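Local coordinates for soluble lytic murein transglycosylase (PDB 5OHU), which probably cleaves the glycan strands of peptidoglycan as a lytic transglycosylase, turning over cell-wall material in both exolytic and endolytic fashion, at residues A[77-82]-A[112-117]; A[91-96]-A[425-430]; A[237-242]-A[271-276]. All blocks are in the same frame, centred on the assembly; numbering follows the deposited sequence.

Contact 1: residues A[77-82]-A[112-117]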
ATOM      1  N   ALA A  77      11.194  22.548 -30.432  1.00 26.56           N
ATOM      2  CA  ALA A  77      10.141  23.482 -30.063  1.00 30.05           C
ATOM      3  C   ALA A  77      10.700  24.663 -29.274  1.00 25.60           C
ATOM      4  O   ALA A  77      11.581  24.503 -28.428  1.00 23.11           O
ATOM      5  CB  ALA A  77       9.059  22.765 -29.253  1.00 26.29           C
ATOM      6  N   SER A  78      10.175  25.853 -29.550  1.00 22.26           N
ATOM      7  CA  SER A  78      10.588  27.032 -28.808  1.00 22.12           C
ATOM      8  C   SER A  78      10.166  26.928 -27.341  1.00 27.12           C
ATOM      9  O   SER A  78       9.207  26.232 -26.991  1.00 21.72           O
ATOM     10  CB  SER A  78       9.962  28.278 -29.408  1.00 22.73           C
ATOM     11  OG  SER A  78       8.557  28.229 -29.228  1.00 25.82           O
ATOM     12  N   ASN A  79      10.902  27.646 -26.477  1.00 30.11           N
ATOM     13  CA  ASN A  79      10.479  27.812 -25.085  1.00 27.58           C
ATOM     14  C   ASN A  79       9.063  28.357 -25.017  1.00 30.88           C
ATOM     15  O   ASN A  79       8.257  27.925 -24.184  1.00 27.38           O
ATOM     16  CB  ASN A  79      11.405  28.772 -24.341  1.00 21.80           C
ATOM     17  CG  ASN A  79      12.749  28.172 -24.002  1.00 26.85           C
ATOM     18  OD1 ASN A  79      13.125  27.102 -24.490  1.00 26.30           O
ATOM     19  ND2 ASN A  79      13.502  28.885 -23.162  1.00 22.55           N
ATOM     20  N   GLU A  80       8.751  29.314 -25.896  1.00 26.50           N
ATOM     21  CA  GLU A  80       7.439  29.950 -25.901  1.00 24.99           C
ATOM     22  C   GLU A  80       6.325  28.928 -26.091  1.00 23.73           C
ATOM     23  O   GLU A  80       5.326  28.938 -25.361  1.00 22.90           O
ATOM     24  CB  GLU A  80       7.386  31.014 -27.003  1.00 27.40           C
ATOM     25  CG  GLU A  80       8.276  32.239 -26.748  1.00 31.67           C
ATOM     26  CD  GLU A  80       9.784  31.963 -26.962  1.00 39.42           C
ATOM     27  OE1 GLU A  80      10.150  30.920 -27.569  1.00 32.32           O
ATOM     28  OE2 GLU A  80      10.608  32.813 -26.545  1.00 49.89           O
ATOM     29  N   GLU A  81       6.477  28.041 -27.075  1.00 22.89           N
ATOM     30  CA  GLU A  81       5.422  27.073 -27.343  1.00 28.62           C
ATOM     31  C   GLU A  81       5.277  26.086 -26.194  1.00 22.54           C
ATOM     32  O   GLU A  81       4.162  25.800 -25.755  1.00 27.10           O
ATOM     33  CB  GLU A  81       5.691  26.331 -28.649  1.00 28.66           C
ATOM     34  CG  GLU A  81       4.506  25.500 -29.083  1.00 35.63           C
ATOM     35  CD  GLU A  81       4.754  24.721 -30.367  1.00 37.81           C
ATOM     36  OE1 GLU A  81       5.854  24.854 -30.951  1.00 30.47           O
ATOM     37  OE2 GLU A  81       3.842  23.969 -30.780  1.00 37.05           O
ATOM     38  N   VAL A  82       6.393  25.550 -25.695  1.00 22.91           N
ATOM     39  CA  VAL A  82       6.318  24.569 -24.610  1.00 21.41           C
ATOM     40  C   VAL A  82       5.725  25.205 -23.365  1.00 28.80           C
ATOM     41  O   VAL A  82       4.818  24.647 -22.738  1.00 21.27           O
ATOM     42  CB  VAL A  82       7.700  23.965 -24.306  1.00 22.71           C
ATOM     43  CG1 VAL A  82       7.587  22.946 -23.172  1.00 20.32           C
ATOM     44  CG2 VAL A  82       8.289  23.320 -25.543  1.00 22.56           C
ATOM     45  N   TRP A 112      19.613  27.259 -17.915  1.00 17.79           N
ATOM     46  CA  TRP A 112      19.378  27.060 -16.487  1.00 23.61           C
ATOM     47  C   TRP A 112      18.288  27.972 -15.948  1.00 20.77           C
ATOM     48  O   TRP A 112      17.575  27.575 -15.025  1.00 26.97           O
ATOM     49  CB  TRP A 112      20.664  27.252 -15.688  1.00 17.35           C
ATOM     50  CG  TRP A 112      21.609  26.104 -15.883  1.00 17.07           C
ATOM     51  CD1 TRP A 112      22.798  26.130 -16.544  1.00 17.09           C
ATOM     52  CD2 TRP A 112      21.412  24.743 -15.462  1.00 19.72           C
ATOM     53  NE1 TRP A 112      23.364  24.877 -16.549  1.00 24.21           N
ATOM     54  CE2 TRP A 112      22.535  24.006 -15.893  1.00 18.86           C
ATOM     55  CE3 TRP A 112      20.404  24.083 -14.752  1.00 19.99           C
ATOM     56  CZ2 TRP A 112      22.683  22.643 -15.633  1.00 20.04           C
ATOM     57  CZ3 TRP A 112      20.544  22.722 -14.503  1.00 18.24           C
ATOM     58  CH2 TRP A 112      21.680  22.016 -14.933  1.00 18.20           C
ATOM     59  N   LYS A 113      18.120  29.167 -16.519  1.00 18.16           N
ATOM     60  CA  LYS A 113      17.077  30.067 -16.037  1.00 25.88           C
ATOM     61  C   LYS A 113      15.688  29.501 -16.304  1.00 27.56           C
ATOM     62  O   LYS A 113      14.792  29.612 -15.458  1.00 36.09           O
ATOM     63  CB  LYS A 113      17.222  31.446 -16.678  1.00 25.90           C
ATOM     64  CG  LYS A 113      18.394  32.264 -16.154  1.00 35.78           C
ATOM     65  CD  LYS A 113      18.412  33.658 -16.781  1.00 50.36           C
ATOM     66  CE  LYS A 113      19.447  34.573 -16.138  1.00 59.89           C
ATOM     67  NZ  LYS A 113      20.791  34.433 -16.768  1.00 68.34           N
ATOM     68  N   THR A 114      15.492  28.895 -17.470  1.00 21.50           N
ATOM     69  CA  THR A 114      14.219  28.263 -17.786  1.00 24.57           C
ATOM     70  C   THR A 114      14.039  26.959 -17.014  1.00 24.48           C
ATOM     71  O   THR A 114      12.928  26.631 -16.594  1.00 18.36           O
ATOM     72  CB  THR A 114      14.132  28.009 -19.291  1.00 24.99           C
ATOM     73  OG1 THR A 114      14.477  29.211 -19.995  1.00 23.27           O
ATOM     74  CG2 THR A 114      12.735  27.573 -19.677  1.00 19.23           C
ATOM     75  N   PHE A 115      15.120  26.203 -16.832  1.00 17.96           N
ATOM     76  CA  PHE A 115      15.051  24.990 -16.024  1.00 24.67           C
ATOM     77  C   PHE A 115      14.509  25.286 -14.627  1.00 24.50           C
ATOM     78  O   PHE A 115      13.548  24.650 -14.185  1.00 17.40           O
ATOM     79  CB  PHE A 115      16.424  24.331 -15.933  1.00 17.24           C
ATOM     80  CG  PHE A 115      16.444  23.080 -15.094  1.00 16.85           C
ATOM     81  CD1 PHE A 115      16.691  23.142 -13.734  1.00 16.62           C
ATOM     82  CD2 PHE A 115      16.250  21.838 -15.675  1.00 16.74           C
ATOM     83  CE1 PHE A 115      16.704  21.986 -12.951  1.00 16.28           C
ATOM     84  CE2 PHE A 115      16.261  20.684 -14.916  1.00 18.23           C
ATOM     85  CZ  PHE A 115      16.501  20.752 -13.547  1.00 16.17           C
ATOM     86  N   VAL A 116      15.108  26.254 -13.917  1.00 17.67           N
ATOM     87  CA  VAL A 116      14.664  26.465 -12.544  1.00 19.06           C
ATOM     88  C   VAL A 116      13.288  27.091 -12.486  1.00 17.76           C
ATOM     89  O   VAL A 116      12.598  26.942 -11.476  1.00 18.79           O
ATOM     90  CB  VAL A 116      15.632  27.298 -11.675  1.00 19.05           C
ATOM     91  CG1 VAL A 116      16.920  26.540 -11.429  1.00 21.29           C
ATOM     92  CG2 VAL A 116      15.875  28.718 -12.229  1.00 17.77           C
ATOM     93  N   ASN A 117      12.852  27.784 -13.530  1.00 18.15           N
ATOM     94  CA  ASN A 117      11.494  28.305 -13.491  1.00 18.51           C
ATOM     95  C   ASN A 117      10.480  27.170 -13.480  1.00 18.40           C
ATOM     96  O   ASN A 117       9.371  27.336 -12.970  1.00 18.57           O
ATOM     97  CB  ASN A 117      11.231  29.228 -14.684  1.00 18.98           C
ATOM     98  CG  ASN A 117      11.839  30.601 -14.508  1.00 37.30           C
ATOM     99  OD1 ASN A 117      12.327  30.945 -13.429  1.00 19.06           O
ATOM    100  ND2 ASN A 117      11.791  31.411 -15.568  1.00 19.61           N
TER
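The first torsions of Asn79 and Thr114 set CG and OG1 beside the backbone N of their own residues, and the two side chains meet from opposite directions. In Asn79 the torsion is -74°, with CG anti to the carbonyl carbon. In Thr114 it is -49°, which places OG1 anti to the carbonyl carbon and leaves CG2 anti to the backbone N. Asn79 ND2 comes to 3.3 Å from Thr114 OG1, but the angle is too poor for a hydrogen bond. The same Asn79 ND2 lies 3.8 Å from Thr114 CG2, so the amide nitrogen sits against both branches of the threonine.

The polar ends are bridged by Asp111, just ahead of helix 112-118. Its OD2 is hydrogen-bonded to Asn79 ND2 and its OD1 to Thr114 OG1, so one carboxylate takes up both polar groups and joins the starts of the two helices.

Ser78 is the N-cap of helix 79-88. Its OG accepts from Glu81 N at 3.0 Å, with an N-H...O angle of 160°, which secures the first turn carrying Asn79. Helix 95-108 comes between the two helices in the chain and touches both: Val82 and Thr114 rest on Trp102, and Phe115 on Leu103. Beyond them, Glu81 packs on Leu70 of helix 62-72, and Val116 on Tyr132 of helix 126-138.

Contact 2: residues A[91-96]-A[425-430]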
ATOM      1  N   ASP A  91      -3.026  20.163 -16.544  1.00 28.84           N
ATOM      2  CA  ASP A  91      -3.907  19.189 -15.915  1.00 35.39           C
ATOM      3  C   ASP A  91      -3.881  17.828 -16.593  1.00 28.41           C
ATOM      4  O   ASP A  91      -4.483  16.887 -16.065  1.00 34.30           O
ATOM      5  CB  ASP A  91      -5.350  19.709 -15.902  1.00 29.84           C
ATOM      6  CG  ASP A  91      -5.921  19.846 -17.295  1.00 38.89           C
ATOM      7  OD1 ASP A  91      -5.170  20.284 -18.202  1.00 41.59           O
ATOM      8  OD2 ASP A  91      -7.112  19.511 -17.491  1.00 44.99           O
ATOM      9  N   LEU A  92      -3.230  17.703 -17.742  1.00 26.52           N
ATOM     10  CA  LEU A  92      -3.114  16.400 -18.378  1.00 26.21           C
ATOM     11  C   LEU A  92      -2.404  15.428 -17.440  1.00 28.37           C
ATOM     12  O   LEU A  92      -1.410  15.794 -16.796  1.00 22.75           O
ATOM     13  CB  LEU A  92      -2.357  16.495 -19.699  1.00 23.70           C
ATOM     14  CG  LEU A  92      -3.098  17.189 -20.841  1.00 37.34           C
ATOM     15  CD1 LEU A  92      -2.292  17.111 -22.133  1.00 28.83           C
ATOM     16  CD2 LEU A  92      -4.474  16.571 -21.017  1.00 36.56           C
ATOM     17  N   PRO A  93      -2.900  14.192 -17.319  1.00 33.26           N
ATOM     18  CA  PRO A  93      -2.243  13.227 -16.417  1.00 27.52           C
ATOM     19  C   PRO A  93      -0.785  13.006 -16.753  1.00 23.58           C
ATOM     20  O   PRO A  93       0.028  12.789 -15.846  1.00 23.53           O
ATOM     21  CB  PRO A  93      -3.060  11.937 -16.614  1.00 26.29           C
ATOM     22  CG  PRO A  93      -4.387  12.400 -17.180  1.00 28.06           C
ATOM     23  CD  PRO A  93      -4.045  13.604 -18.038  1.00 27.02           C
ATOM     24  N   GLN A  94      -0.425  13.064 -18.033  1.00 23.87           N
ATOM     25  CA  GLN A  94       0.920  12.730 -18.483  1.00 30.36           C
ATOM     26  C   GLN A  94       1.840  13.945 -18.600  1.00 31.56           C
ATOM     27  O   GLN A  94       2.969  13.802 -19.079  1.00 25.91           O
ATOM     28  CB  GLN A  94       0.854  11.998 -19.829  1.00 24.50           C
ATOM     29  CG  GLN A  94       0.437  12.863 -20.999  1.00 32.11           C
ATOM     30  CD  GLN A  94      -1.076  12.952 -21.172  1.00 41.10           C
ATOM     31  OE1 GLN A  94      -1.835  12.833 -20.210  1.00 39.81           O
ATOM     32  NE2 GLN A  94      -1.516  13.135 -22.411  1.00 42.58           N
ATOM     33  N   ILE A  95       1.394  15.130 -18.162  1.00 25.67           N
ATOM     34  CA  ILE A  95       2.175  16.341 -18.372  1.00 19.08           C
ATOM     35  C   ILE A  95       3.534  16.266 -17.687  1.00 25.80           C
ATOM     36  O   ILE A  95       4.474  16.945 -18.106  1.00 26.14           O
ATOM     37  CB  ILE A  95       1.383  17.584 -17.898  1.00 24.67           C
ATOM     38  CG1 ILE A  95       1.874  18.822 -18.632  1.00 30.40           C
ATOM     39  CG2 ILE A  95       1.552  17.818 -16.408  1.00 23.25           C
ATOM     40  CD1 ILE A  95       1.631  18.758 -20.118  1.00 32.30           C
ATOM     41  N   GLY A  96       3.674  15.446 -16.642  1.00 26.24           N
ATOM     42  CA  GLY A  96       4.973  15.306 -16.006  1.00 22.61           C
ATOM     43  C   GLY A  96       6.031  14.684 -16.905  1.00 23.14           C
ATOM     44  O   GLY A  96       7.216  15.029 -16.807  1.00 17.28           O
ATOM     45  N   ALA A 425      -9.646   6.657 -19.578  1.00 39.85           N
ATOM     46  CA  ALA A 425     -10.698   7.243 -18.753  1.00 38.47           C
ATOM     47  C   ALA A 425     -10.359   7.125 -17.274  1.00 33.47           C
ATOM     48  O   ALA A 425     -10.504   8.090 -16.515  1.00 33.45           O
ATOM     49  CB  ALA A 425     -12.037   6.573 -19.052  1.00 41.82           C
ATOM     50  N   ARG A 426      -9.887   5.955 -16.852  1.00 32.84           N
ATOM     51  CA  ARG A 426      -9.545   5.771 -15.449  1.00 42.04           C
ATOM     52  C   ARG A 426      -8.399   6.678 -15.044  1.00 38.22           C
ATOM     53  O   ARG A 426      -8.436   7.285 -13.965  1.00 33.63           O
ATOM     54  CB  ARG A 426      -9.189   4.313 -15.171  1.00 49.95           C
ATOM     55  CG  ARG A 426     -10.390   3.392 -15.103  1.00 63.79           C
ATOM     56  CD  ARG A 426     -10.132   2.243 -14.149  1.00 68.29           C
ATOM     57  NE  ARG A 426      -8.930   1.497 -14.507  1.00 67.85           N
ATOM     58  CZ  ARG A 426      -8.895   0.552 -15.439  1.00 65.53           C
ATOM     59  NH1 ARG A 426      -9.993   0.244 -16.111  1.00 64.40           N
ATOM     60  NH2 ARG A 426      -7.761  -0.081 -15.701  1.00 67.97           N
ATOM     61  N   ARG A 427      -7.368   6.780 -15.891  1.00 28.73           N
ATOM     62  CA  ARG A 427      -6.225   7.616 -15.539  1.00 31.24           C
ATOM     63  C   ARG A 427      -6.637   9.074 -15.367  1.00 28.77           C
ATOM     64  O   ARG A 427      -6.211   9.732 -14.411  1.00 30.66           O
ATOM     65  CB  ARG A 427      -5.115   7.488 -16.582  1.00 36.30           C
ATOM     66  CG  ARG A 427      -3.827   8.153 -16.129  1.00 51.19           C
ATOM     67  CD  ARG A 427      -2.721   8.085 -17.168  1.00 63.45           C
ATOM     68  NE  ARG A 427      -2.302   6.718 -17.456  1.00 71.19           N
ATOM     69  CZ  ARG A 427      -2.611   6.063 -18.570  1.00 74.04           C
ATOM     70  NH1 ARG A 427      -3.336   6.657 -19.508  1.00 73.30           N
ATOM     71  NH2 ARG A 427      -2.184   4.819 -18.750  1.00 74.89           N
ATOM     72  N   GLU A 428      -7.462   9.601 -16.275  1.00 25.92           N
ATOM     73  CA  GLU A 428      -8.024  10.932 -16.069  1.00 21.54           C
ATOM     74  C   GLU A 428      -8.727  11.012 -14.728  1.00 34.21           C
ATOM     75  O   GLU A 428      -8.491  11.926 -13.922  1.00 25.62           O
ATOM     76  CB  GLU A 428      -9.016  11.275 -17.183  1.00 26.36           C
ATOM     77  CG  GLU A 428      -8.396  11.718 -18.498  1.00 33.27           C
ATOM     78  CD  GLU A 428      -7.699  13.079 -18.424  1.00 38.27           C
ATOM     79  OE1 GLU A 428      -7.013  13.429 -19.419  1.00 39.24           O
ATOM     80  OE2 GLU A 428      -7.834  13.797 -17.394  1.00 32.80           O
ATOM     81  N   TRP A 429      -9.604  10.040 -14.479  1.00 32.50           N
ATOM     82  CA  TRP A 429     -10.431  10.057 -13.281  1.00 28.55           C
ATOM     83  C   TRP A 429      -9.571  10.091 -12.025  1.00 22.93           C
ATOM     84  O   TRP A 429      -9.820  10.887 -11.115  1.00 27.93           O
ATOM     85  CB  TRP A 429     -11.339   8.834 -13.293  1.00 27.70           C
ATOM     86  CG  TRP A 429     -12.619   9.008 -12.592  1.00 31.74           C
ATOM     87  CD1 TRP A 429     -12.922   8.601 -11.324  1.00 30.74           C
ATOM     88  CD2 TRP A 429     -13.804   9.617 -13.119  1.00 34.04           C
ATOM     89  NE1 TRP A 429     -14.224   8.934 -11.025  1.00 39.46           N
ATOM     90  CE2 TRP A 429     -14.788   9.557 -12.109  1.00 36.57           C
ATOM     91  CE3 TRP A 429     -14.123  10.227 -14.337  1.00 28.05           C
ATOM     92  CZ2 TRP A 429     -16.076  10.063 -12.289  1.00 27.65           C
ATOM     93  CZ3 TRP A 429     -15.398  10.729 -14.516  1.00 31.74           C
ATOM     94  CH2 TRP A 429     -16.361  10.644 -13.496  1.00 30.78           C
ATOM     95  N   TYR A 430      -8.543   9.242 -11.970  1.00 26.15           N
ATOM     96  CA  TYR A 430      -7.705   9.135 -10.775  1.00 33.74           C
ATOM     97  C   TYR A 430      -6.802  10.347 -10.611  1.00 33.16           C
ATOM     98  O   TYR A 430      -6.572  10.800  -9.488  1.00 33.58           O
ATOM     99  CB  TYR A 430      -6.843   7.870 -10.824  1.00 30.28           C
ATOM    100  CG  TYR A 430      -7.607   6.567 -10.734  1.00 33.71           C
ATOM    101  CD1 TYR A 430      -8.959   6.542 -10.393  1.00 30.07           C
ATOM    102  CD2 TYR A 430      -6.972   5.360 -10.993  1.00 38.85           C
ATOM    103  CE1 TYR A 430      -9.655   5.343 -10.321  1.00 33.90           C
ATOM    104  CE2 TYR A 430      -7.651   4.159 -10.916  1.00 46.35           C
ATOM    105  CZ  TYR A 430      -8.990   4.153 -10.581  1.00 41.89           C
ATOM    106  OH  TYR A 430      -9.643   2.945 -10.512  1.00 38.34           O
TER
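A type I beta turn, Leu92 to Ile95, leads into helix 95-108 and sets its proline against helix 422-433. Pro93 is the second residue of the turn, and its CA is the closest to Glu428 CA, at 6.2 Å. The pyrrolidine ring makes most of the contact. Its CG and CD lie over one face of the Glu428 carboxylate. Pro93 CD is 3.3 Å from Glu428 OE1, and Pro93 CG is 3.6 Å from Glu428 CD. The two side chains cross at about a right angle. Further round the ring, Pro93 CB touches the aliphatic part of Arg427, 3.9 Å from CG of that arginine. Arg427 then bends at chi3, and its guanidinium group turns away from the ring.

Segment 425-430 belongs to the L domain region, while the turn comes from the N-terminal helices. The contact therefore bridges parts more than 300 residues apart, consistent with the closed ring of helices known from Slt70.

Glu428 is bent at chi2 (-68°), which brings its carboxylate across to the proline. The group is buried but well served: OE1 takes a hydrogen bond with Tyr64 OH and a salt bridge from Arg412 NE. Arg412 also pairs through NH1 with Asp91 OD2. Asp91 OD2 and Glu428 OE2 are 5.8 Å apart, and the shared arginine probably offsets their like charges. Tyr64, on helix 62-72, also packs on Leu92, Pro93 and Gln94.

Contact 3: residues A[237-242]-A[271-276]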
ATOM      1  N   THR A 237      32.977  -2.773  12.585  1.00 16.52           N
ATOM      2  CA  THR A 237      32.554  -4.119  12.936  1.00 20.47           C
ATOM      3  C   THR A 237      31.183  -4.104  13.610  1.00 25.32           C
ATOM      4  O   THR A 237      30.340  -4.971  13.343  1.00 28.63           O
ATOM      5  CB  THR A 237      33.626  -4.765  13.810  1.00 25.28           C
ATOM      6  OG1 THR A 237      34.865  -4.779  13.075  1.00 28.90           O
ATOM      7  CG2 THR A 237      33.256  -6.192  14.186  1.00 20.96           C
ATOM      8  N   ALA A 238      30.915  -3.091  14.437  1.00 16.44           N
ATOM      9  CA  ALA A 238      29.593  -2.970  15.041  1.00 18.51           C
ATOM     10  C   ALA A 238      28.521  -2.713  13.996  1.00 20.12           C
ATOM     11  O   ALA A 238      27.400  -3.211  14.131  1.00 27.46           O
ATOM     12  CB  ALA A 238      29.576  -1.848  16.084  1.00 18.19           C
ATOM     13  N   ASP A 239      28.837  -1.929  12.960  1.00 23.08           N
ATOM     14  CA  ASP A 239      27.895  -1.732  11.860  1.00 23.10           C
ATOM     15  C   ASP A 239      27.659  -3.030  11.099  1.00 15.67           C
ATOM     16  O   ASP A 239      26.516  -3.367  10.770  1.00 20.48           O
ATOM     17  CB  ASP A 239      28.423  -0.654  10.913  1.00 39.37           C
ATOM     18  CG  ASP A 239      27.884   0.721  11.237  1.00 48.05           C
ATOM     19  OD1 ASP A 239      26.724   0.821  11.684  1.00 50.93           O
ATOM     20  OD2 ASP A 239      28.631   1.701  11.050  1.00 58.01           O
ATOM     21  N   VAL A 240      28.723  -3.775  10.810  1.00 20.17           N
ATOM     22  CA  VAL A 240      28.546  -5.061  10.142  1.00 19.99           C
ATOM     23  C   VAL A 240      27.615  -5.950  10.951  1.00 20.73           C
ATOM     24  O   VAL A 240      26.629  -6.486  10.433  1.00 15.49           O
ATOM     25  CB  VAL A 240      29.905  -5.734   9.901  1.00 16.72           C
ATOM     26  CG1 VAL A 240      29.692  -7.170   9.418  1.00 15.62           C
ATOM     27  CG2 VAL A 240      30.672  -4.921   8.864  1.00 15.19           C
ATOM     28  N   VAL A 241      27.899  -6.086  12.245  1.00 17.60           N
ATOM     29  CA  VAL A 241      27.144  -7.007  13.084  1.00 14.95           C
ATOM     30  C   VAL A 241      25.703  -6.538  13.232  1.00 13.00           C
ATOM     31  O   VAL A 241      24.766  -7.340  13.150  1.00 16.44           O
ATOM     32  CB  VAL A 241      27.858  -7.172  14.436  1.00 13.61           C
ATOM     33  CG1 VAL A 241      26.942  -7.815  15.464  1.00 13.47           C
ATOM     34  CG2 VAL A 241      29.125  -8.000  14.231  1.00 19.08           C
ATOM     35  N   GLY A 242      25.499  -5.234  13.401  1.00 18.49           N
ATOM     36  CA  GLY A 242      24.145  -4.741  13.589  1.00 12.74           C
ATOM     37  C   GLY A 242      23.276  -4.971  12.374  1.00 19.44           C
ATOM     38  O   GLY A 242      22.106  -5.351  12.494  1.00 24.30           O
ATOM     39  N   SER A 271      24.170   4.014  20.741  1.00 47.90           N
ATOM     40  CA  SER A 271      22.873   3.917  21.397  1.00 47.80           C
ATOM     41  C   SER A 271      21.747   3.749  20.382  1.00 50.24           C
ATOM     42  O   SER A 271      20.767   3.041  20.650  1.00 43.05           O
ATOM     43  CB  SER A 271      22.643   5.153  22.265  1.00 47.27           C
ATOM     44  OG  SER A 271      22.054   4.799  23.505  1.00 49.52           O
ATOM     45  N   ASP A 272      21.895   4.356  19.200  1.00 46.82           N
ATOM     46  CA  ASP A 272      20.851   4.301  18.183  1.00 42.27           C
ATOM     47  C   ASP A 272      20.770   2.925  17.537  1.00 44.33           C
ATOM     48  O   ASP A 272      19.673   2.376  17.367  1.00 44.31           O
ATOM     49  CB  ASP A 272      21.102   5.369  17.122  1.00 59.05           C
ATOM     50  CG  ASP A 272      21.272   6.749  17.722  1.00 79.89           C
ATOM     51  OD1 ASP A 272      20.431   7.139  18.561  1.00 80.54           O
ATOM     52  OD2 ASP A 272      22.254   7.438  17.366  1.00 86.57           O
ATOM     53  N   GLU A 273      21.911   2.352  17.138  1.00 32.52           N
ATOM     54  CA  GLU A 273      21.817   1.061  16.467  1.00 40.70           C
ATOM     55  C   GLU A 273      21.351  -0.027  17.427  1.00 28.99           C
ATOM     56  O   GLU A 273      20.616  -0.929  17.017  1.00 26.29           O
ATOM     57  CB  GLU A 273      23.138   0.681  15.794  1.00 52.02           C
ATOM     58  CG  GLU A 273      24.385   0.817  16.630  1.00 64.40           C
ATOM     59  CD  GLU A 273      25.627   0.994  15.760  1.00 74.38           C
ATOM     60  OE1 GLU A 273      25.496   0.874  14.521  1.00 82.01           O
ATOM     61  OE2 GLU A 273      26.720   1.265  16.307  1.00 66.80           O
ATOM     62  N   LYS A 274      21.716   0.069  18.708  1.00 20.89           N
ATOM     63  CA  LYS A 274      21.221  -0.895  19.681  1.00 21.40           C
ATOM     64  C   LYS A 274      19.700  -0.836  19.796  1.00 25.24           C
ATOM     65  O   LYS A 274      19.041  -1.876  19.859  1.00 27.11           O
ATOM     66  CB  LYS A 274      21.874  -0.662  21.038  1.00 34.24           C
ATOM     67  CG  LYS A 274      21.841  -1.877  21.938  1.00 37.13           C
ATOM     68  CD  LYS A 274      22.491  -1.576  23.281  1.00 57.59           C
ATOM     69  CE  LYS A 274      23.912  -1.046  23.117  1.00 66.31           C
ATOM     70  NZ  LYS A 274      24.576  -0.797  24.430  1.00 70.72           N
ATOM     71  N   VAL A 275      19.119   0.367  19.805  1.00 27.18           N
ATOM     72  CA  VAL A 275      17.664   0.473  19.855  1.00 26.83           C
ATOM     73  C   VAL A 275      17.044  -0.108  18.592  1.00 21.11           C
ATOM     74  O   VAL A 275      16.034  -0.811  18.650  1.00 27.40           O
ATOM     75  CB  VAL A 275      17.228   1.934  20.079  1.00 31.78           C
ATOM     76  CG1 VAL A 275      15.852   2.163  19.514  1.00 23.11           C
ATOM     77  CG2 VAL A 275      17.223   2.252  21.562  1.00 41.45           C
ATOM     78  N   ALA A 276      17.641   0.161  17.435  1.00 18.89           N
ATOM     79  CA  ALA A 276      17.102  -0.377  16.193  1.00 17.10           C
ATOM     80  C   ALA A 276      17.158  -1.896  16.192  1.00 27.71           C
ATOM     81  O   ALA A 276      16.176  -2.562  15.846  1.00 29.00           O
ATOM     82  CB  ALA A 276      17.868   0.179  14.988  1.00 15.75           C
TER
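Glu273, in the first turn of helix 271-287, reaches across to Ala238 and Asp239 of helix 235-251. Both helices belong to the all-helical part of the chain, consistent with the superhelical U domain known from Slt70. From CB, which points toward the other helix, the chain passes to a CG set between the backbone N and the carbonyl carbon (chi1 48°). The chain is extended beyond CG, and it is the carboxylate oxygens that touch helix 235-251. OE2 of Glu273 lies 4.2 Å from Ala238 CB, a loose contact. The same oxygen accepts a hydrogen bond from Ser270 N, which ties the tip back to the start of its own helix.

OE1 of Glu273 approaches Asp239 OD1 to 3.1 Å. Both atoms are acceptors, so this is a close pair of like charges. Lys186 NZ forms a salt bridge with Asp239 OD1 and probably eases the repulsion. Asp239 OD2 is held by Trp182 NE1, which limits the rotation of its carboxylate. A phosphate ion, probably from the crystallisation liquor, lies about 3 Å from the Asp239 side chain. The planes of the Asp239 and Glu273 carboxylates are turned 77° apart.

How the contacts relate
From the N terminus, 77-82 opens contact 1 and 91-96 opens contact 2 before 112-117 closes contact 1. The two therefore cross. Contact 1 closes a short loop holding most of helix 79-88 and all of helix 95-108. The chain then runs to 237-242 and 271-276, where contact 3 closes another local loop of similar size. Contact 2 closes last, at 425-430, and its long loop encloses contact 3. Contacts 1 and 3 join nearby helices, whereas contact 2 ties the N-terminal helices to the L domain region. The centres of contacts 1 and 2 are about 23 Å apart. Contacts 2 and 3 lie on opposite sides of the chain's centre.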